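Local coordinates for major pilin backbone protein T-antigen, T13 (Streptococcus pyogenes, PDB 6BBT) that forms the backbone shaft of the streptococcal pilus as its major pilin, the T-antigen used in serotyping, and carries an internal isopeptide bond, at residues T14-Y19 / A75-S80; T29-T34 / V65-T70; G108-G113 / S153-S158. All coordinates share one frame; numbering follows the deposited sequence.

Interaction 1: residues T14-Y19 / A75-S80; sequences TKSMIY and AKNKTS
Lys15 and Lys78 face each other as an antiparallel hydrogen-bonded pair. Lys15 N gives an almost straight bond to Lys78 O (2.8 Å, 179° at the hydrogen), and Lys78 N returns one to Lys15 O. Beyond this pair Met17 N reaches Lys76 O at 3.1 Å. On the face of Ser16 and Asn77, Ser16 OG donates to Asn77 OD1 at 2.8 Å, from above the amide carbonyl plane. Lys76 runs alongside the backbone of Met17 and Tyr19. Its CG sits between the backbone N and the carbonyl carbon (chi1 63°), with the chain extended from there. Lys76 CD thus passes Tyr19 CB at 4.0 Å, and Lys76 NZ reaches Tyr19 O at 3.2 Å. Water 1 joins Lys76 NZ to Tyr19 N, and Glu73 holds the same ammonium in a salt bridge.

Lys15 is on the face opposite Ser16 and Asn77, where its side chain touches Phe33 of strand 29-37 and Tyr67 of strand 62-67. Lys15 NZ is covalently linked to Asn152 CG, the intramolecular isopeptide bond characteristic of these pilin domains. Glu101 OE1 accepts from the amide N-H at Lys15 NZ. Strand 10-17 lies between strand 77-83, antiparallel to it, and strand 148-166, parallel to it.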
ATOM      1  N   THR A  14     -13.637   7.327   7.273  1.00 20.51           N
ATOM      2  CA  THR A  14     -12.536   8.021   6.623  1.00 20.68           C
ATOM      3  C   THR A  14     -11.340   7.095   6.597  1.00 19.54           C
ATOM      4  O   THR A  14     -11.049   6.415   7.567  1.00 19.34           O
ATOM      5  CB  THR A  14     -12.178   9.327   7.354  1.00 22.15           C
ATOM      6  OG1 THR A  14     -13.254  10.249   7.194  1.00 23.50           O
ATOM      7  CG2 THR A  14     -10.895   9.994   6.756  1.00 24.22           C
ATOM      8  N   LYS A  15     -10.660   7.066   5.463  1.00 18.56           N
ATOM      9  CA  LYS A  15      -9.409   6.362   5.330  1.00 18.07           C
ATOM     10  C   LYS A  15      -8.354   7.387   5.000  1.00 17.89           C
ATOM     11  O   LYS A  15      -8.526   8.146   4.059  1.00 18.47           O
ATOM     12  CB  LYS A  15      -9.497   5.346   4.200  1.00 17.39           C
ATOM     13  CG  LYS A  15      -8.198   4.628   3.896  1.00 16.98           C
ATOM     14  CD  LYS A  15      -7.676   3.823   5.073  1.00 16.70           C
ATOM     15  CE  LYS A  15      -6.363   3.135   4.739  1.00 16.25           C
ATOM     16  NZ  LYS A  15      -5.863   2.244   5.818  1.00 15.37           N
ATOM     17  N   SER A  16      -7.272   7.394   5.760  1.00 18.40           N
ATOM     18  CA  SER A  16      -6.108   8.216   5.449  1.00 19.49           C
ATOM     19  C   SER A  16      -4.935   7.302   5.173  1.00 18.38           C
ATOM     20  O   SER A  16      -4.635   6.413   5.969  1.00 17.13           O
ATOM     21  CB  SER A  16      -5.769   9.152   6.602  1.00 21.12           C
ATOM     22  OG  SER A  16      -6.854  10.034   6.832  1.00 25.00           O
ATOM     23  N   MET A  17      -4.303   7.493   4.019  1.00 17.64           N
ATOM     24  CA  MET A  17      -3.044   6.835   3.720  1.00 18.60           C
ATOM     25  C   MET A  17      -1.945   7.843   4.044  1.00 18.99           C
ATOM     26  O   MET A  17      -2.011   8.978   3.579  1.00 20.28           O
ATOM     27  CB  MET A  17      -2.961   6.446   2.242  1.00 19.69           C
ATOM     28  CG  MET A  17      -1.676   5.723   1.871  1.00 19.05           C
ATOM     29  SD  MET A  17      -1.679   4.040   2.500  1.00 19.06           S
ATOM     30  CE  MET A  17      -2.130   3.108   1.022  1.00 20.53           C
ATOM     31  N   ILE A  18      -0.964   7.432   4.837  1.00 17.88           N
ATOM     32  CA  ILE A  18       0.190   8.271   5.137  1.00 18.91           C
ATOM     33  C   ILE A  18       0.951   8.415   3.809  1.00 18.77           C
ATOM     34  O   ILE A  18       1.373   7.417   3.218  1.00 18.73           O
ATOM     35  CB  ILE A  18       1.102   7.655   6.216  1.00 19.64           C
ATOM     36  CG1 ILE A  18       0.351   7.493   7.558  1.00 20.69           C
ATOM     37  CG2 ILE A  18       2.394   8.468   6.402  1.00 19.85           C
ATOM     38  CD1 ILE A  18      -0.275   8.766   8.103  1.00 22.16           C
ATOM     39  N   TYR A  19       1.047   9.653   3.331  1.00 17.48           N
ATOM     40  CA  TYR A  19       1.659   9.948   2.047  1.00 17.50           C
ATOM     41  C   TYR A  19       2.178  11.383   2.036  1.00 16.97           C
ATOM     42  O   TYR A  19       1.393  12.323   2.078  1.00 16.29           O
ATOM     43  CB  TYR A  19       0.633   9.779   0.938  1.00 16.66           C
ATOM     44  CG  TYR A  19       1.209   9.841  -0.451  1.00 16.52           C
ATOM     45  CD1 TYR A  19       1.681   8.683  -1.105  1.00 16.26           C
ATOM     46  CD2 TYR A  19       1.293  11.056  -1.127  1.00 15.91           C
ATOM     47  CE1 TYR A  19       2.225   8.766  -2.396  1.00 16.40           C
ATOM     48  CE2 TYR A  19       1.815  11.129  -2.402  1.00 16.41           C
ATOM     49  CZ  TYR A  19       2.275   9.999  -3.040  1.00 15.89           C
ATOM     50  OH  TYR A  19       2.797  10.151  -4.309  1.00 16.15           O
ATOM     51  N   ALA A  75      -4.912  13.373  -2.775  1.00 28.57           N
ATOM     52  CA  ALA A  75      -5.931  12.333  -2.874  1.00 26.17           C
ATOM     53  C   ALA A  75      -5.676  11.190  -1.884  1.00 24.49           C
ATOM     54  O   ALA A  75      -6.148  10.069  -2.070  1.00 24.03           O
ATOM     55  CB  ALA A  75      -6.004  11.818  -4.301  1.00 26.43           C
ATOM     56  N   LYS A  76      -4.933  11.479  -0.830  1.00 22.89           N
ATOM     57  CA  LYS A  76      -4.521  10.436   0.109  1.00 22.89           C
ATOM     58  C   LYS A  76      -5.632  10.048   1.083  1.00 20.81           C
ATOM     59  O   LYS A  76      -5.549   8.998   1.677  1.00 19.02           O
ATOM     60  CB  LYS A  76      -3.252  10.823   0.867  1.00 22.79           C
ATOM     61  CG  LYS A  76      -3.368  12.045   1.751  1.00 24.55           C
ATOM     62  CD  LYS A  76      -2.014  12.409   2.321  1.00 25.96           C
ATOM     63  CE  LYS A  76      -2.110  13.607   3.250  1.00 28.25           C
ATOM     64  NZ  LYS A  76      -0.750  13.928   3.788  1.00 29.87           N
ATOM     65  N   ASN A  77      -6.637  10.905   1.257  1.00 20.74           N
ATOM     66  CA  ASN A  77      -7.752  10.622   2.155  1.00 21.93           C
ATOM     67  C   ASN A  77      -8.982  10.284   1.346  1.00 22.00           C
ATOM     68  O   ASN A  77      -9.280  10.975   0.383  1.00 23.15           O
ATOM     69  CB  ASN A  77      -8.024  11.817   3.069  1.00 22.24           C
ATOM     70  CG  ASN A  77      -6.820  12.180   3.911  1.00 23.85           C
ATOM     71  OD1 ASN A  77      -6.141  11.312   4.445  1.00 25.17           O
ATOM     72  ND2 ASN A  77      -6.519  13.466   3.997  1.00 25.36           N
ATOM     73  N   LYS A  78      -9.665   9.200   1.718  1.00 20.42           N
ATOM     74  CA  LYS A  78     -10.854   8.742   1.022  1.00 20.65           C
ATOM     75  C   LYS A  78     -11.974   8.582   2.047  1.00 20.28           C
ATOM     76  O   LYS A  78     -11.712   8.461   3.241  1.00 18.90           O
ATOM     77  CB  LYS A  78     -10.653   7.377   0.390  1.00 21.35           C
ATOM     78  CG  LYS A  78      -9.459   7.204  -0.494  1.00 22.66           C
ATOM     79  CD  LYS A  78      -9.666   7.793  -1.849  1.00 22.80           C
ATOM     80  CE  LYS A  78      -8.382   7.624  -2.621  1.00 23.81           C
ATOM     81  NZ  LYS A  78      -8.528   7.994  -4.034  1.00 24.31           N
ATOM     82  N   THR A  79     -13.207   8.554   1.567  1.00 20.61           N
ATOM     83  CA  THR A  79     -14.366   8.348   2.435  1.00 22.51           C
ATOM     84  C   THR A  79     -15.301   7.300   1.884  1.00 22.24           C
ATOM     85  O   THR A  79     -15.423   7.128   0.676  1.00 23.23           O
ATOM     86  CB  THR A  79     -15.150   9.657   2.651  1.00 24.27           C
ATOM     87  OG1 THR A  79     -15.731  10.067   1.409  1.00 28.25           O
ATOM     88  CG2 THR A  79     -14.237  10.751   3.163  1.00 24.22           C
ATOM     89  N   SER A  80     -15.941   6.573   2.785  1.00 22.19           N
ATOM     90  CA  SER A  80     -17.033   5.685   2.432  1.00 22.70           C
ATOM     91  C   SER A  80     -18.064   5.762   3.554  1.00 24.01           C
ATOM     92  O   SER A  80     -17.989   6.646   4.430  1.00 24.48           O
ATOM     93  CB  SER A  80     -16.516   4.249   2.250  1.00 22.10           C
ATOM     94  OG  SER A  80     -17.517   3.439   1.655  1.00 21.47           O
TER
HETATM   95  O   HOH W   1       0.339  11.772   5.504  1.00 20.46           O

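Interaction 2: residues T29-T34 / V65-T70; sequences TTFTFT and VSYDNT
The Phe31 and Tyr67 rings meet rim to rim, neither over the other's face, with planes at 87° and centroids 5.8 Å apart. Tyr67 CD2 comes in at the edge of the Phe31 ring, in its plane, 3.6 Å from Phe31 CE2. Val65 CG2 lies at the edge of the Phe33 ring, 4.0 Å from Phe33 CZ, and also packs on Phe31 CB. These side chains point into the core of the pilin's isopeptide-containing beta domain. There the Lys15 side chain, whose NZ is tied up in the isopeptide amide, lies against the Phe31 ring, and Phe33 meets the ring of Phe150 with planes nearly parallel.

The strands that carry these rings, 29-37 and 62-67, pair antiparallel. Phe31 with Val65 and Thr29 with Tyr67 are hydrogen-bonded pairs, each with two backbone bonds. Tyr67 N reaches Thr29 O at 2.8 Å, while the bond from Thr29 N to Tyr67 O is more bent, 144° at the hydrogen. Thr30 and Ser66 form the non-hydrogen-bonded pair between them, on the other face of the sheet. With chi1 at 60°, Thr30 has its methyl beside Ser66, and Thr30 CG2 touches Ser66 OG at 3.5 Å.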
ATOM      1  N   THR A  29      -4.695  -0.212  -4.956  1.00 16.26           N
ATOM      2  CA  THR A  29      -5.230  -1.206  -4.025  1.00 17.11           C
ATOM      3  C   THR A  29      -6.545  -0.732  -3.414  1.00 17.15           C
ATOM      4  O   THR A  29      -6.952   0.419  -3.617  1.00 17.55           O
ATOM      5  CB  THR A  29      -4.201  -1.539  -2.912  1.00 17.19           C
ATOM      6  OG1 THR A  29      -4.577  -2.746  -2.233  1.00 18.39           O
ATOM      7  CG2 THR A  29      -4.070  -0.391  -1.921  1.00 17.23           C
ATOM      8  N   THR A  30      -7.219  -1.622  -2.693  1.00 16.38           N
ATOM      9  CA  THR A  30      -8.460  -1.236  -2.007  1.00 17.27           C
ATOM     10  C   THR A  30      -8.281  -1.529  -0.542  1.00 16.49           C
ATOM     11  O   THR A  30      -7.463  -2.366  -0.164  1.00 17.39           O
ATOM     12  CB  THR A  30      -9.696  -1.993  -2.526  1.00 17.45           C
ATOM     13  OG1 THR A  30      -9.493  -3.387  -2.316  1.00 20.04           O
ATOM     14  CG2 THR A  30      -9.890  -1.729  -4.002  1.00 17.67           C
ATOM     15  N   PHE A  31      -9.004  -0.796   0.281  1.00 15.72           N
ATOM     16  CA  PHE A  31      -9.155  -1.143   1.687  1.00 15.55           C
ATOM     17  C   PHE A  31     -10.622  -1.444   1.937  1.00 16.80           C
ATOM     18  O   PHE A  31     -11.493  -0.753   1.433  1.00 18.05           O
ATOM     19  CB  PHE A  31      -8.678  -0.006   2.590  1.00 14.76           C
ATOM     20  CG  PHE A  31      -7.220   0.246   2.474  1.00 14.33           C
ATOM     21  CD1 PHE A  31      -6.327  -0.448   3.271  1.00 14.25           C
ATOM     22  CD2 PHE A  31      -6.731   1.098   1.507  1.00 14.09           C
ATOM     23  CE1 PHE A  31      -4.969  -0.251   3.151  1.00 14.33           C
ATOM     24  CE2 PHE A  31      -5.358   1.298   1.367  1.00 14.51           C
ATOM     25  CZ  PHE A  31      -4.478   0.619   2.193  1.00 14.66           C
ATOM     26  N   THR A  32     -10.877  -2.474   2.736  1.00 17.63           N
ATOM     27  CA  THR A  32     -12.212  -2.937   3.004  1.00 17.74           C
ATOM     28  C   THR A  32     -12.495  -2.808   4.491  1.00 17.89           C
ATOM     29  O   THR A  32     -11.710  -3.250   5.321  1.00 17.78           O
ATOM     30  CB  THR A  32     -12.364  -4.391   2.543  1.00 17.28           C
ATOM     31  OG1 THR A  32     -12.268  -4.419   1.124  1.00 16.55           O
ATOM     32  CG2 THR A  32     -13.722  -4.983   2.952  1.00 17.53           C
ATOM     33  N   PHE A  33     -13.625  -2.190   4.808  1.00 19.12           N
ATOM     34  CA  PHE A  33     -14.086  -2.086   6.179  1.00 19.05           C
ATOM     35  C   PHE A  33     -15.274  -3.035   6.347  1.00 20.99           C
ATOM     36  O   PHE A  33     -16.082  -3.199   5.429  1.00 20.40           O
ATOM     37  CB  PHE A  33     -14.450  -0.643   6.479  1.00 19.48           C
ATOM     38  CG  PHE A  33     -13.454   0.306   5.928  1.00 19.00           C
ATOM     39  CD1 PHE A  33     -12.203   0.387   6.494  1.00 19.15           C
ATOM     40  CD2 PHE A  33     -13.708   0.993   4.751  1.00 20.03           C
ATOM     41  CE1 PHE A  33     -11.230   1.208   5.942  1.00 19.65           C
ATOM     42  CE2 PHE A  33     -12.749   1.835   4.205  1.00 19.91           C
ATOM     43  CZ  PHE A  33     -11.508   1.930   4.805  1.00 19.66           C
ATOM     44  N   THR A  34     -15.331  -3.672   7.509  1.00 21.99           N
ATOM     45  CA  THR A  34     -16.341  -4.660   7.824  1.00 23.37           C
ATOM     46  C   THR A  34     -17.100  -4.168   9.037  1.00 22.80           C
ATOM     47  O   THR A  34     -16.513  -3.630   9.972  1.00 21.41           O
ATOM     48  CB  THR A  34     -15.715  -6.012   8.191  1.00 25.60           C
ATOM     49  OG1 THR A  34     -14.783  -6.391   7.185  1.00 30.62           O
ATOM     50  CG2 THR A  34     -16.786  -7.086   8.277  1.00 29.34           C
ATOM     51  N   VAL A  65     -12.778   1.570  -0.094  1.00 20.39           N
ATOM     52  CA  VAL A  65     -12.193   2.751  -0.742  1.00 18.99           C
ATOM     53  C   VAL A  65     -11.061   2.204  -1.608  1.00 18.90           C
ATOM     54  O   VAL A  65     -10.506   1.140  -1.314  1.00 18.30           O
ATOM     55  CB  VAL A  65     -11.641   3.837   0.230  1.00 18.83           C
ATOM     56  CG1 VAL A  65     -12.742   4.492   1.053  1.00 19.03           C
ATOM     57  CG2 VAL A  65     -10.540   3.291   1.123  1.00 18.60           C
ATOM     58  N   SER A  66     -10.738   2.946  -2.660  1.00 18.48           N
ATOM     59  CA  SER A  66      -9.773   2.511  -3.659  1.00 19.16           C
ATOM     60  C   SER A  66      -8.728   3.566  -3.828  1.00 17.28           C
ATOM     61  O   SER A  66      -9.065   4.753  -3.879  1.00 16.85           O
ATOM     62  CB  SER A  66     -10.471   2.317  -5.006  1.00 20.55           C
ATOM     63  OG  SER A  66     -11.429   1.299  -4.870  1.00 25.83           O
ATOM     64  N   TYR A  67      -7.473   3.127  -3.924  1.00 16.18           N
ATOM     65  CA  TYR A  67      -6.360   3.988  -4.320  1.00 15.71           C
ATOM     66  C   TYR A  67      -5.797   3.553  -5.665  1.00 15.32           C
ATOM     67  O   TYR A  67      -5.885   2.390  -6.034  1.00 14.68           O
ATOM     68  CB  TYR A  67      -5.252   3.906  -3.273  1.00 15.87           C
ATOM     69  CG  TYR A  67      -5.616   4.596  -2.015  1.00 16.25           C
ATOM     70  CD1 TYR A  67      -5.362   5.950  -1.860  1.00 16.80           C
ATOM     71  CD2 TYR A  67      -6.236   3.914  -0.971  1.00 16.47           C
ATOM     72  CE1 TYR A  67      -5.692   6.614  -0.693  1.00 17.03           C
ATOM     73  CE2 TYR A  67      -6.596   4.572   0.203  1.00 16.36           C
ATOM     74  CZ  TYR A  67      -6.318   5.928   0.338  1.00 17.19           C
ATOM     75  OH  TYR A  67      -6.635   6.612   1.496  1.00 16.96           O
ATOM     76  N   ASP A  68      -5.238   4.479  -6.426  0.77 16.09           N
ATOM     77  CA  ASP A  68      -4.461   4.080  -7.590  0.77 15.97           C
ATOM     78  C   ASP A  68      -3.210   4.914  -7.731  0.77 15.24           C
ATOM     79  O   ASP A  68      -2.963   5.837  -6.941  0.77 14.63           O
ATOM     80  CB  ASP A  68      -5.335   4.008  -8.854  0.77 17.79           C
ATOM     81  CG  ASP A  68      -5.732   5.364  -9.404  0.77 19.65           C
ATOM     82  OD1 ASP A  68      -5.029   6.386  -9.204  0.77 18.58           O
ATOM     83  OD2 ASP A  68      -6.768   5.371 -10.092  0.77 22.29           O
ATOM     84  N   ASN A  69      -2.405   4.547  -8.711  1.00 14.32           N
ATOM     85  CA  ASN A  69      -1.078   5.138  -8.895  1.00 14.55           C
ATOM     86  C   ASN A  69      -1.098   6.650  -9.153  1.00 14.33           C
ATOM     87  O   ASN A  69      -0.104   7.316  -8.930  1.00 14.18           O
ATOM     88  CB  ASN A  69      -0.339   4.471 -10.047  1.00 14.90           C
ATOM     89  CG  ASN A  69      -0.050   2.978  -9.827  1.00 15.14           C
ATOM     90  OD1 ASN A  69       0.065   2.257 -10.797  1.00 16.05           O
ATOM     91  ND2 ASN A  69       0.039   2.516  -8.580  1.00 14.34           N
ATOM     92  N   THR A  70      -2.210   7.182  -9.650  1.00 14.50           N
ATOM     93  CA  THR A  70      -2.335   8.620  -9.859  1.00 15.26           C
ATOM     94  C   THR A  70      -2.645   9.415  -8.584  1.00 15.88           C
ATOM     95  O   THR A  70      -2.627  10.646  -8.609  1.00 15.28           O
ATOM     96  CB  THR A  70      -3.424   8.963 -10.898  1.00 16.25           C
ATOM     97  OG1 THR A  70      -4.705   8.582 -10.415  1.00 16.72           O
ATOM     98  CG2 THR A  70      -3.158   8.296 -12.237  1.00 16.71           C
TER

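Interaction 3: residues G108-G113 / S153-S158; sequences GIQYDG and SFKTTS
A short antiparallel beta bridge ties the two-residue strand 109-110 to strand 148-166, the long broken strand that continues toward the C-terminal part of the chain. Gln110 and Ser153 are its hydrogen-bonded pair. Gln110 N gives to Ser153 O at 2.7 Å, and Ser153 N gives back to Gln110 O. Their side chains repeat the link: Ser153 OG donates to Gln110 OE1 at 2.8 Å. The Gln110 chain bends at chi2 (82°), which turns the amide back along strand 153-154. Gln110 NE2 then lies 3.7 Å from Lys155 CG, the two chains crossing at about a right angle, and makes a weak bond to Gly108 O. Water 2 bridges Gln110 OE1 and Phe154 O.

Just past strand 109-110, Asp112 N bonds Asn152 OD1 and Glu101 OE2, which places the pairing beside the isopeptide site of the domain. Strand 148-166 is interrupted after Phe154, and the bond from Lys155 N to Gly108 O (2.9 Å) carries the pairing one residue on. Gly108 takes a left-handed backbone (phi 92°), which favours glycine. On the opposite face of the pairing Ile109 CG1 touches Phe154 CB at 4.1 Å. Ile109 CG2 rests over one face of the Tyr111 ring, offset toward its rim.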
ATOM      1  N   GLY A 108       4.287  -4.716   1.445  1.00 23.78           N
ATOM      2  CA  GLY A 108       4.623  -3.312   1.635  1.00 23.20           C
ATOM      3  C   GLY A 108       3.607  -2.454   2.370  1.00 22.02           C
ATOM      4  O   GLY A 108       3.945  -1.357   2.800  1.00 22.72           O
ATOM      5  N   ILE A 109       2.378  -2.931   2.539  1.00 20.87           N
ATOM      6  CA  ILE A 109       1.322  -2.116   3.140  1.00 21.02           C
ATOM      7  C   ILE A 109       1.166  -2.461   4.621  1.00 20.79           C
ATOM      8  O   ILE A 109       1.193  -3.633   4.990  1.00 22.20           O
ATOM      9  CB  ILE A 109       0.021  -2.286   2.354  1.00 21.20           C
ATOM     10  CG1 ILE A 109       0.241  -1.726   0.932  1.00 22.13           C
ATOM     11  CG2 ILE A 109      -1.131  -1.582   3.050  1.00 22.09           C
ATOM     12  CD1 ILE A 109      -0.967  -1.735   0.041  1.00 21.59           C
ATOM     13  N   GLN A 110       1.041  -1.430   5.449  1.00 20.94           N
ATOM     14  CA  GLN A 110       0.755  -1.549   6.877  1.00 22.05           C
ATOM     15  C   GLN A 110      -0.707  -1.163   7.118  1.00 20.65           C
ATOM     16  O   GLN A 110      -1.119  -0.025   6.825  1.00 20.66           O
ATOM     17  CB  GLN A 110       1.700  -0.663   7.684  1.00 24.40           C
ATOM     18  CG  GLN A 110       3.179  -1.039   7.533  1.00 27.96           C
ATOM     19  CD  GLN A 110       3.852  -0.469   6.267  1.00 31.45           C
ATOM     20  OE1 GLN A 110       3.915   0.755   6.076  1.00 36.53           O
ATOM     21  NE2 GLN A 110       4.376  -1.350   5.417  1.00 30.89           N
ATOM     22  N   TYR A 111      -1.480  -2.117   7.640  1.00 19.37           N
ATOM     23  CA  TYR A 111      -2.937  -1.990   7.829  1.00 19.11           C
ATOM     24  C   TYR A 111      -3.320  -1.568   9.257  1.00 19.84           C
ATOM     25  O   TYR A 111      -2.696  -1.984  10.203  1.00 21.64           O
ATOM     26  CB  TYR A 111      -3.617  -3.323   7.515  1.00 17.98           C
ATOM     27  CG  TYR A 111      -3.506  -3.693   6.065  1.00 16.71           C
ATOM     28  CD1 TYR A 111      -2.378  -4.340   5.581  1.00 16.66           C
ATOM     29  CD2 TYR A 111      -4.521  -3.382   5.171  1.00 16.59           C
ATOM     30  CE1 TYR A 111      -2.269  -4.680   4.249  1.00 16.05           C
ATOM     31  CE2 TYR A 111      -4.413  -3.697   3.825  1.00 16.11           C
ATOM     32  CZ  TYR A 111      -3.284  -4.346   3.372  1.00 16.06           C
ATOM     33  OH  TYR A 111      -3.156  -4.673   2.038  1.00 15.61           O
ATOM     34  N   ASP A 112      -4.336  -0.737   9.386  1.00 19.36           N
ATOM     35  CA  ASP A 112      -4.775  -0.251  10.681  1.00 19.22           C
ATOM     36  C   ASP A 112      -5.585  -1.363  11.371  1.00 19.53           C
ATOM     37  O   ASP A 112      -6.635  -1.781  10.877  1.00 18.06           O
ATOM     38  CB  ASP A 112      -5.634   0.989  10.485  1.00 19.19           C
ATOM     39  CG  ASP A 112      -5.935   1.716  11.789  1.00 19.76           C
ATOM     40  OD1 ASP A 112      -5.788   1.136  12.891  1.00 18.43           O
ATOM     41  OD2 ASP A 112      -6.317   2.893  11.694  1.00 19.81           O
ATOM     42  N   GLY A 113      -5.061  -1.851  12.485  1.00 20.94           N
ATOM     43  CA  GLY A 113      -5.720  -2.884  13.284  1.00 22.57           C
ATOM     44  C   GLY A 113      -6.750  -2.413  14.317  1.00 23.83           C
ATOM     45  O   GLY A 113      -7.300  -3.250  15.055  1.00 23.36           O
ATOM     46  N   SER A 153      -0.444   2.849   5.863  1.00 17.64           N
ATOM     47  CA  SER A 153       0.808   3.331   5.313  1.00 17.81           C
ATOM     48  C   SER A 153       1.445   2.253   4.465  1.00 17.15           C
ATOM     49  O   SER A 153       0.977   1.105   4.435  1.00 16.40           O
ATOM     50  CB  SER A 153       1.755   3.761   6.443  1.00 17.76           C
ATOM     51  OG  SER A 153       2.124   2.652   7.216  1.00 17.63           O
ATOM     52  N   PHE A 154       2.507   2.634   3.764  1.00 16.48           N
ATOM     53  CA  PHE A 154       3.237   1.690   2.960  1.00 15.79           C
ATOM     54  C   PHE A 154       4.699   2.072   2.866  1.00 17.12           C
ATOM     55  O   PHE A 154       5.080   3.204   3.137  1.00 15.95           O
ATOM     56  CB  PHE A 154       2.609   1.536   1.576  1.00 15.61           C
ATOM     57  CG  PHE A 154       2.726   2.755   0.701  1.00 14.53           C
ATOM     58  CD1 PHE A 154       1.841   3.814   0.840  1.00 14.78           C
ATOM     59  CD2 PHE A 154       3.741   2.850  -0.260  1.00 14.52           C
ATOM     60  CE1 PHE A 154       1.949   4.949   0.042  1.00 14.29           C
ATOM     61  CE2 PHE A 154       3.849   3.980  -1.058  1.00 13.82           C
ATOM     62  CZ  PHE A 154       2.947   5.025  -0.918  1.00 14.02           C
ATOM     63  N   LYS A 155       5.510   1.084   2.510  1.00 17.88           N
ATOM     64  CA  LYS A 155       6.932   1.259   2.430  1.00 18.87           C
ATOM     65  C   LYS A 155       7.367   1.216   0.982  1.00 18.43           C
ATOM     66  O   LYS A 155       6.664   0.670   0.117  1.00 17.05           O
ATOM     67  CB  LYS A 155       7.629   0.162   3.204  1.00 20.80           C
ATOM     68  CG  LYS A 155       7.520   0.378   4.701  1.00 23.43           C
ATOM     69  CD  LYS A 155       8.134  -0.765   5.479  1.00 26.59           C
ATOM     70  CE  LYS A 155       8.040  -0.452   6.966  1.00 29.05           C
ATOM     71  NZ  LYS A 155       8.717  -1.510   7.762  1.00 31.96           N
ATOM     72  N   THR A 156       8.536   1.792   0.755  1.00 17.60           N
ATOM     73  CA  THR A 156       9.261   1.650  -0.490  1.00 17.83           C
ATOM     74  C   THR A 156      10.623   1.035  -0.168  1.00 18.83           C
ATOM     75  O   THR A 156      11.020   0.937   1.004  1.00 19.76           O
ATOM     76  CB  THR A 156       9.453   3.007  -1.179  1.00 17.75           C
ATOM     77  OG1 THR A 156      10.183   3.877  -0.317  1.00 18.44           O
ATOM     78  CG2 THR A 156       8.120   3.645  -1.518  1.00 17.62           C
ATOM     79  N   THR A 157      11.332   0.627  -1.210  1.00 17.41           N
ATOM     80  CA  THR A 157      12.650   0.077  -1.055  1.00 18.54           C
ATOM     81  C   THR A 157      13.617   0.816  -2.011  1.00 18.88           C
ATOM     82  O   THR A 157      13.343   1.966  -2.413  1.00 17.10           O
ATOM     83  CB  THR A 157      12.611  -1.463  -1.186  1.00 18.66           C
ATOM     84  OG1 THR A 157      13.884  -2.008  -0.825  1.00 20.60           O
ATOM     85  CG2 THR A 157      12.219  -1.903  -2.577  1.00 18.62           C
ATOM     86  N   SER A 158      14.764   0.203  -2.283  1.00 19.58           N
ATOM     87  CA  SER A 158      15.775   0.803  -3.137  1.00 20.72           C
ATOM     88  C   SER A 158      16.588  -0.262  -3.856  1.00 20.70           C
ATOM     89  O   SER A 158      16.703  -1.386  -3.386  1.00 20.40           O
ATOM     90  CB  SER A 158      16.710   1.716  -2.329  1.00 21.64           C
ATOM     91  OG  SER A 158      17.511   0.969  -1.433  1.00 22.24           O
TER
HETATM   92  O   HOH W   2       5.595   3.203   6.330  1.00 39.33           O

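Overall arrangement
All three contacts fall within the isopeptide-containing domain. Interaction 2 is nested in the loop closed by interaction 1, and their centres lie about 9 Å apart. Tyr67 OH of interaction 2 sits 2.6 Å from Lys76 O of interaction 1, a probable hydrogen bond, and Lys78 CE packs 3.5 Å from Tyr67 CE1. Interaction 3 comes later in the chain, its centre about 14 Å from that of interaction 1 and about 13 Å from that of interaction 2. Met17 SD approaches Phe154 CD1 at 3.9 Å, and Phe31 CE1 meets Tyr111 CE2 at 3.6 Å. The isopeptide bond ties the strand of interaction 1 to strand 148-166 of interaction 3, and Phe31 of interaction 2 lies against Lys15.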